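Local coordinates for uncharacterized protein conserved in bacteria (Streptococcus suis, PDB 4FZQ), which probably takes part in attachment of the bacterium to host cells, as the G5 domain of the surface antigen HP0197, at residues 21-26 and 30-35; 6-11 and 56-61. The protein carries 1 engineered substitution. One frame throughout, in Å; residues are numbered along the deposited sequence.

Interaction 1 (21-26 and 30-35); sequences RYDASL and KSYLLQ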
loop_
_atom_site.group_PDB
_atom_site.type_symbol
_atom_site.label_atom_id
_atom_site.label_comp_id
_atom_site.label_asym_id
_atom_site.label_seq_id
_atom_site.Cartn_x
_atom_site.Cartn_y
_atom_site.Cartn_z
ATOM N N ARG A 21 -17.138 5.267 -15.399
ATOM C CA ARG A 21 -17.848 5.552 -16.628
ATOM C C ARG A 21 -19.151 6.287 -16.304
ATOM O O ARG A 21 -19.802 5.986 -15.309
ATOM C CB ARG A 21 -18.102 4.208 -17.312
ATOM C CG ARG A 21 -18.564 4.246 -18.729
ATOM C CD ARG A 21 -18.631 2.824 -19.287
ATOM N NE ARG A 21 -17.310 2.224 -19.450
ATOM C CZ ARG A 21 -17.087 1.076 -20.080
ATOM N NH1 ARG A 21 -18.103 0.404 -20.604
ATOM N NH2 ARG A 21 -15.852 0.604 -20.203
ATOM N N TYR A 22 -19.515 7.269 -17.122
ATOM C CA TYR A 22 -20.750 8.029 -16.896
ATOM C C TYR A 22 -21.911 7.468 -17.702
ATOM O O TYR A 22 -21.746 7.093 -18.855
ATOM C CB TYR A 22 -20.569 9.510 -17.273
ATOM C CG TYR A 22 -21.863 10.329 -17.249
ATOM C CD1 TYR A 22 -22.674 10.363 -16.111
ATOM C CD2 TYR A 22 -22.251 11.096 -18.349
ATOM C CE1 TYR A 22 -23.832 11.143 -16.067
ATOM C CE2 TYR A 22 -23.408 11.879 -18.318
ATOM C CZ TYR A 22 -24.195 11.903 -17.173
ATOM O OH TYR A 22 -25.327 12.701 -17.115
ATOM N N ASP A 23 -23.084 7.417 -17.081
ATOM C CA ASP A 23 -24.291 6.940 -17.741
ATOM C C ASP A 23 -25.375 7.960 -17.407
ATOM O O ASP A 23 -25.755 8.110 -16.246
ATOM C CB ASP A 23 -24.676 5.552 -17.211
ATOM C CG ASP A 23 -25.932 4.992 -17.871
ATOM O OD1 ASP A 23 -26.284 3.825 -17.576
ATOM O OD2 ASP A 23 -26.569 5.709 -18.679
ATOM N N ALA A 24 -25.857 8.670 -18.423
ATOM C CA ALA A 24 -26.884 9.686 -18.220
ATOM C C ALA A 24 -28.212 9.108 -17.716
ATOM O O ALA A 24 -29.035 9.822 -17.144
ATOM C CB ALA A 24 -27.101 10.463 -19.510
ATOM N N SER A 25 -28.405 7.809 -17.913
ATOM C CA SER A 25 -29.626 7.132 -17.484
ATOM C C SER A 25 -29.773 7.074 -15.963
ATOM O O SER A 25 -30.872 7.207 -15.429
ATOM C CB SER A 25 -29.640 5.711 -18.037
ATOM O OG SER A 25 -29.293 5.709 -19.411
ATOM N N LEU A 26 -28.662 6.866 -15.270
ATOM C CA LEU A 26 -28.686 6.770 -13.817
ATOM C C LEU A 26 -28.973 8.099 -13.137
ATOM O O LEU A 26 -28.664 9.163 -13.668
ATOM C CB LEU A 26 -27.341 6.257 -13.300
ATOM C CG LEU A 26 -26.778 4.945 -13.842
ATOM C CD1 LEU A 26 -25.365 4.771 -13.312
ATOM C CD2 LEU A 26 -27.659 3.780 -13.432
ATOM N N LYS A 30 -26.758 7.526 -7.951
ATOM C CA LYS A 30 -26.898 6.110 -8.256
ATOM C C LYS A 30 -25.692 5.631 -9.061
ATOM O O LYS A 30 -25.232 6.319 -9.974
ATOM C CB LYS A 30 -28.188 5.886 -9.047
ATOM C CG LYS A 30 -28.923 4.592 -8.734
ATOM C CD LYS A 30 -28.164 3.357 -9.205
ATOM C CE LYS A 30 -28.974 2.097 -8.936
ATOM N NZ LYS A 30 -29.378 2.012 -7.500
ATOM N N SER A 31 -25.176 4.457 -8.711
ATOM C CA SER A 31 -24.030 3.891 -9.405
ATOM C C SER A 31 -23.908 2.410 -9.097
ATOM O O SER A 31 -24.203 1.973 -7.991
ATOM C CB SER A 31 -22.745 4.594 -8.979
ATOM O OG SER A 31 -22.400 4.222 -7.662
ATOM N N TYR A 32 -23.466 1.644 -10.085
ATOM C CA TYR A 32 -23.290 0.205 -9.939
ATOM C C TYR A 32 -22.017 -0.196 -10.681
ATOM O O TYR A 32 -21.491 0.582 -11.479
ATOM C CB TYR A 32 -24.486 -0.530 -10.552
ATOM C CG TYR A 32 -24.689 -0.205 -12.014
ATOM C CD1 TYR A 32 -25.153 1.046 -12.409
ATOM C CD2 TYR A 32 -24.358 -1.124 -13.004
ATOM C CE1 TYR A 32 -25.279 1.377 -13.761
ATOM C CE2 TYR A 32 -24.476 -0.804 -14.357
ATOM C CZ TYR A 32 -24.937 0.451 -14.727
ATOM O OH TYR A 32 -25.042 0.794 -16.060
ATOM N N LEU A 33 -21.505 -1.394 -10.429
ATOM C CA LEU A 33 -20.315 -1.806 -11.149
ATOM C C LEU A 33 -20.742 -2.634 -12.343
ATOM O O LEU A 33 -21.606 -3.494 -12.231
ATOM C CB LEU A 33 -19.348 -2.584 -10.246
ATOM C CG LEU A 33 -19.711 -3.885 -9.534
ATOM C CD1 LEU A 33 -20.033 -4.984 -10.531
ATOM C CD2 LEU A 33 -18.519 -4.300 -8.671
ATOM N N LEU A 34 -20.154 -2.339 -13.496
ATOM C CA LEU A 34 -20.477 -3.049 -14.725
ATOM C C LEU A 34 -19.803 -4.412 -14.716
ATOM O O LEU A 34 -20.333 -5.381 -15.253
ATOM C CB LEU A 34 -19.994 -2.256 -15.932
ATOM C CG LEU A 34 -21.024 -1.996 -17.027
ATOM C CD1 LEU A 34 -20.310 -1.412 -18.237
ATOM C CD2 LEU A 34 -21.741 -3.288 -17.395
ATOM N N GLN A 35 -18.612 -4.469 -14.130
ATOM C CA GLN A 35 -17.875 -5.715 -14.023
ATOM C C GLN A 35 -16.850 -5.552 -12.910
ATOM O O GLN A 35 -16.335 -4.456 -12.679
ATOM C CB GLN A 35 -17.218 -6.088 -15.361
ATOM C CG GLN A 35 -15.901 -5.419 -15.662
ATOM C CD GLN A 35 -15.352 -5.792 -17.038
ATOM O OE1 GLN A 35 -14.231 -5.424 -17.389
ATOM N NE2 GLN A 35 -16.144 -6.516 -17.825
#

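Interaction 2 (6-11 and 56-61); sequences KERKVE and MATNLL. Engineered in segment 56-61: M56 (natural residue Val).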
loop_
_atom_site.group_PDB
_atom_site.type_symbol
_atom_site.label_atom_id
_atom_site.label_comp_id
_atom_site.label_asym_id
_atom_site.label_seq_id
_atom_site.Cartn_x
_atom_site.Cartn_y
_atom_site.Cartn_z
ATOM N N LYS A 6 17.936 -24.281 -9.621
ATOM C CA LYS A 6 16.508 -24.533 -9.751
ATOM C C LYS A 6 15.855 -23.201 -10.097
ATOM O O LYS A 6 16.310 -22.145 -9.663
ATOM C CB LYS A 6 15.916 -25.104 -8.453
ATOM C CG LYS A 6 16.035 -24.200 -7.236
ATOM C CD LYS A 6 15.328 -24.823 -6.028
ATOM C CE LYS A 6 15.542 -24.014 -4.740
ATOM N NZ LYS A 6 15.021 -22.617 -4.825
ATOM N N GLU A 7 14.805 -23.256 -10.902
ATOM C CA GLU A 7 14.101 -22.058 -11.307
ATOM C C GLU A 7 12.853 -21.850 -10.476
ATOM O O GLU A 7 12.207 -22.804 -10.067
ATOM C CB GLU A 7 13.740 -22.141 -12.783
ATOM C CG GLU A 7 14.924 -21.907 -13.701
ATOM C CD GLU A 7 14.524 -21.872 -15.163
ATOM O OE1 GLU A 7 13.405 -21.394 -15.466
ATOM O OE2 GLU A 7 15.329 -22.310 -16.014
ATOM N N ARG A 8 12.533 -20.590 -10.210
ATOM C CA ARG A 8 11.355 -20.235 -9.421
ATOM C C ARG A 8 10.505 -19.213 -10.146
ATOM O O ARG A 8 11.018 -18.298 -10.788
ATOM C CB ARG A 8 11.751 -19.628 -8.070
ATOM C CG ARG A 8 12.110 -20.618 -6.995
ATOM C CD ARG A 8 12.271 -19.932 -5.651
ATOM N NE ARG A 8 13.327 -18.926 -5.669
ATOM C CZ ARG A 8 13.114 -17.616 -5.661
ATOM N NH1 ARG A 8 11.875 -17.143 -5.636
ATOM N NH2 ARG A 8 14.144 -16.781 -5.670
ATOM N N LYS A 9 9.199 -19.365 -10.025
ATOM C CA LYS A 9 8.280 -18.430 -10.637
ATOM C C LYS A 9 7.556 -17.722 -9.493
ATOM O O LYS A 9 7.022 -18.367 -8.595
ATOM C CB LYS A 9 7.290 -19.183 -11.526
ATOM C CG LYS A 9 6.309 -18.294 -12.270
ATOM C CD LYS A 9 5.244 -19.107 -13.012
ATOM C CE LYS A 9 5.830 -19.896 -14.180
ATOM N NZ LYS A 9 6.883 -20.879 -13.756
ATOM N N VAL A 10 7.570 -16.395 -9.506
ATOM C CA VAL A 10 6.900 -15.608 -8.478
ATOM C C VAL A 10 5.872 -14.697 -9.157
ATOM O O VAL A 10 6.213 -13.914 -10.040
ATOM C CB VAL A 10 7.915 -14.750 -7.687
ATOM C CG1 VAL A 10 7.189 -13.802 -6.751
ATOM C CG2 VAL A 10 8.855 -15.658 -6.900
ATOM N N GLU A 11 4.614 -14.815 -8.746
ATOM C CA GLU A 11 3.535 -14.014 -9.317
ATOM C C GLU A 11 3.068 -12.888 -8.415
ATOM O O GLU A 11 2.622 -13.125 -7.303
ATOM C CB GLU A 11 2.328 -14.893 -9.638
ATOM C CG GLU A 11 2.367 -15.533 -11.001
ATOM C CD GLU A 11 1.026 -16.122 -11.423
ATOM O OE1 GLU A 11 -0.031 -15.514 -11.113
ATOM O OE2 GLU A 11 1.034 -17.182 -12.094
ATOM N N MET A 56 22.390 -19.907 -2.334
ATOM C CA MET A 56 23.505 -18.999 -2.128
ATOM C C MET A 56 23.390 -17.710 -2.914
ATOM O O MET A 56 24.105 -16.744 -2.640
ATOM C CB MET A 56 24.819 -19.684 -2.504
ATOM C CG MET A 56 25.106 -20.973 -1.736
ATOM S SD MET A 56 24.963 -20.826 0.078
ATOM C CE MET A 56 26.016 -19.371 0.415
ATOM N N ALA A 57 22.499 -17.700 -3.899
ATOM C CA ALA A 57 22.321 -16.532 -4.744
ATOM C C ALA A 57 21.222 -16.772 -5.762
ATOM O O ALA A 57 20.831 -17.912 -6.032
ATOM C CB ALA A 57 23.631 -16.206 -5.465
ATOM N N THR A 58 20.721 -15.693 -6.340
ATOM C CA THR A 58 19.671 -15.842 -7.323
ATOM C C THR A 58 19.675 -14.748 -8.371
ATOM O O THR A 58 19.965 -13.586 -8.083
ATOM C CB THR A 58 18.261 -15.929 -6.647
ATOM O OG1 THR A 58 17.434 -14.867 -7.121
ATOM C CG2 THR A 58 18.366 -15.856 -5.136
ATOM N N ASN A 59 19.378 -15.145 -9.603
ATOM C CA ASN A 59 19.312 -14.216 -10.715
ATOM C C ASN A 59 17.886 -14.156 -11.240
ATOM O O ASN A 59 17.130 -15.134 -11.165
ATOM C CB ASN A 59 20.219 -14.650 -11.872
ATOM C CG ASN A 59 21.696 -14.593 -11.534
ATOM O OD1 ASN A 59 22.146 -13.745 -10.769
ATOM N ND2 ASN A 59 22.465 -15.489 -12.135
ATOM N N LEU A 60 17.527 -12.993 -11.770
ATOM C CA LEU A 60 16.218 -12.781 -12.359
ATOM C C LEU A 60 16.386 -13.141 -13.838
ATOM O O LEU A 60 17.196 -12.544 -14.533
ATOM C CB LEU A 60 15.816 -11.312 -12.220
ATOM C CG LEU A 60 14.534 -10.901 -12.952
ATOM C CD1 LEU A 60 13.332 -11.594 -12.311
ATOM C CD2 LEU A 60 14.369 -9.388 -12.892
ATOM N N LEU A 61 15.635 -14.124 -14.306
ATOM C CA LEU A 61 15.725 -14.556 -15.685
ATOM C C LEU A 61 14.805 -13.784 -16.625
ATOM O O LEU A 61 15.195 -13.454 -17.747
ATOM C CB LEU A 61 15.417 -16.048 -15.773
ATOM C CG LEU A 61 16.588 -17.024 -15.933
ATOM C CD1 LEU A 61 17.815 -16.544 -15.177
ATOM C CD2 LEU A 61 16.131 -18.398 -15.462
#

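Interaction 1 (21-26 and 30-35)
L26 lays both of its methyl groups against the ring of Y32, with CD1 and CD2 each 3.4 Å from Y32 CE1. The leucine CG lies in the ring plane at that edge, 3.9 Å from CE1, so the fork of the side chain straddles the rim of the tyrosine. With its CG between the backbone N and the carbonyl carbon (chi1 58°), Y32 swings its ring across to the leucine. The CD1 methyl of L26 also comes within 3.7 Å of K30 O. Y32 OH lies 3.6 Å from D23 OD1, too long for a hydrogen bond. That carboxylate is engaged on its other oxygen, where D23 OD2 accepts from S25 N (2.9 Å, 54° above the carboxylate plane) and from S25 OG (2.8 Å, on the syn side). Farther along, R21 NH1 approaches L34 CD1 at 3.7 Å, while NH2 of the same guanidinium forms a salt bridge with E19. Strand 71-75 lies between strands 18-22 and 31-35 in the sheet and hydrogen-bonds to both segments. The S25 N bond to D23 OD2 makes an Asx turn, set within a type I beta turn from D23 to L26.

Interaction 2 (6-11 and 56-61)
This is a sparse surface contact between side chains of the two outer strands of a three-stranded antiparallel sheet, 4-13 and 55-66, which are separated by strand 41-50. The spacing supports that reading: the closest CA atoms, those of E7 and L61, are 8.8 Å apart, and the segments bury just 109 Å² between them. Two side-chain pairs bridge the gap. In the first, the extended chain of E7 crosses L61 at about a right angle, and L61 CD2 sits 3.8 Å from E7 CD. The same methyl is 4.1 Å from E7 CG and 4.0 Å from E7 OE2, so it meets the aliphatic stem of the glutamate as well as its carboxylate, by van der Waals contact alone. In the second, R8 bends at chi3 (-61°), turning its guanidinium toward T58; R8 NH2 stops 4.1 Å from T58 OG1, beyond hydrogen-bonding range. The arginine is held by other partners. Its NE forms a salt bridge with D48 of the intervening strand, whose OD1 also pairs with K6 NZ, and its NH1 forms another with E12 of the second subunit. Acidic groups from two subunits thus restrain the guanidinium and probably balance its charge. T58 also touches D48, so strand 41-50 supplies a common neighbour to both sides of this pair. Strand 41-50 hydrogen-bonds to both segments through its backbone, and beyond the outer edge of 4-13, V10 and E11 pair with an antiparallel strand of the second subunit, carrying the sheet across the interface.

In the fold
From the N terminus, the chain first lays down strand 4-13, one side of interaction 2, and then enters strand 18-22. Interaction 1 closes a short local loop here: 21-26 meets 30-35 with three residues between them. The chain next returns through strand 41-50 to strand 55-66, where 56-61 closes the longer loop of interaction 2, begun at 6-11. Interaction 1 is therefore nested inside interaction 2. Their centres lie 44 Å apart on opposite sides of the chain's centre, without touching. Interaction 2 joins the two outer strands of the antiparallel sheet; interaction 1 gathers the end of the mixed sheet, where the turn after 18-22 meets strand 31-35.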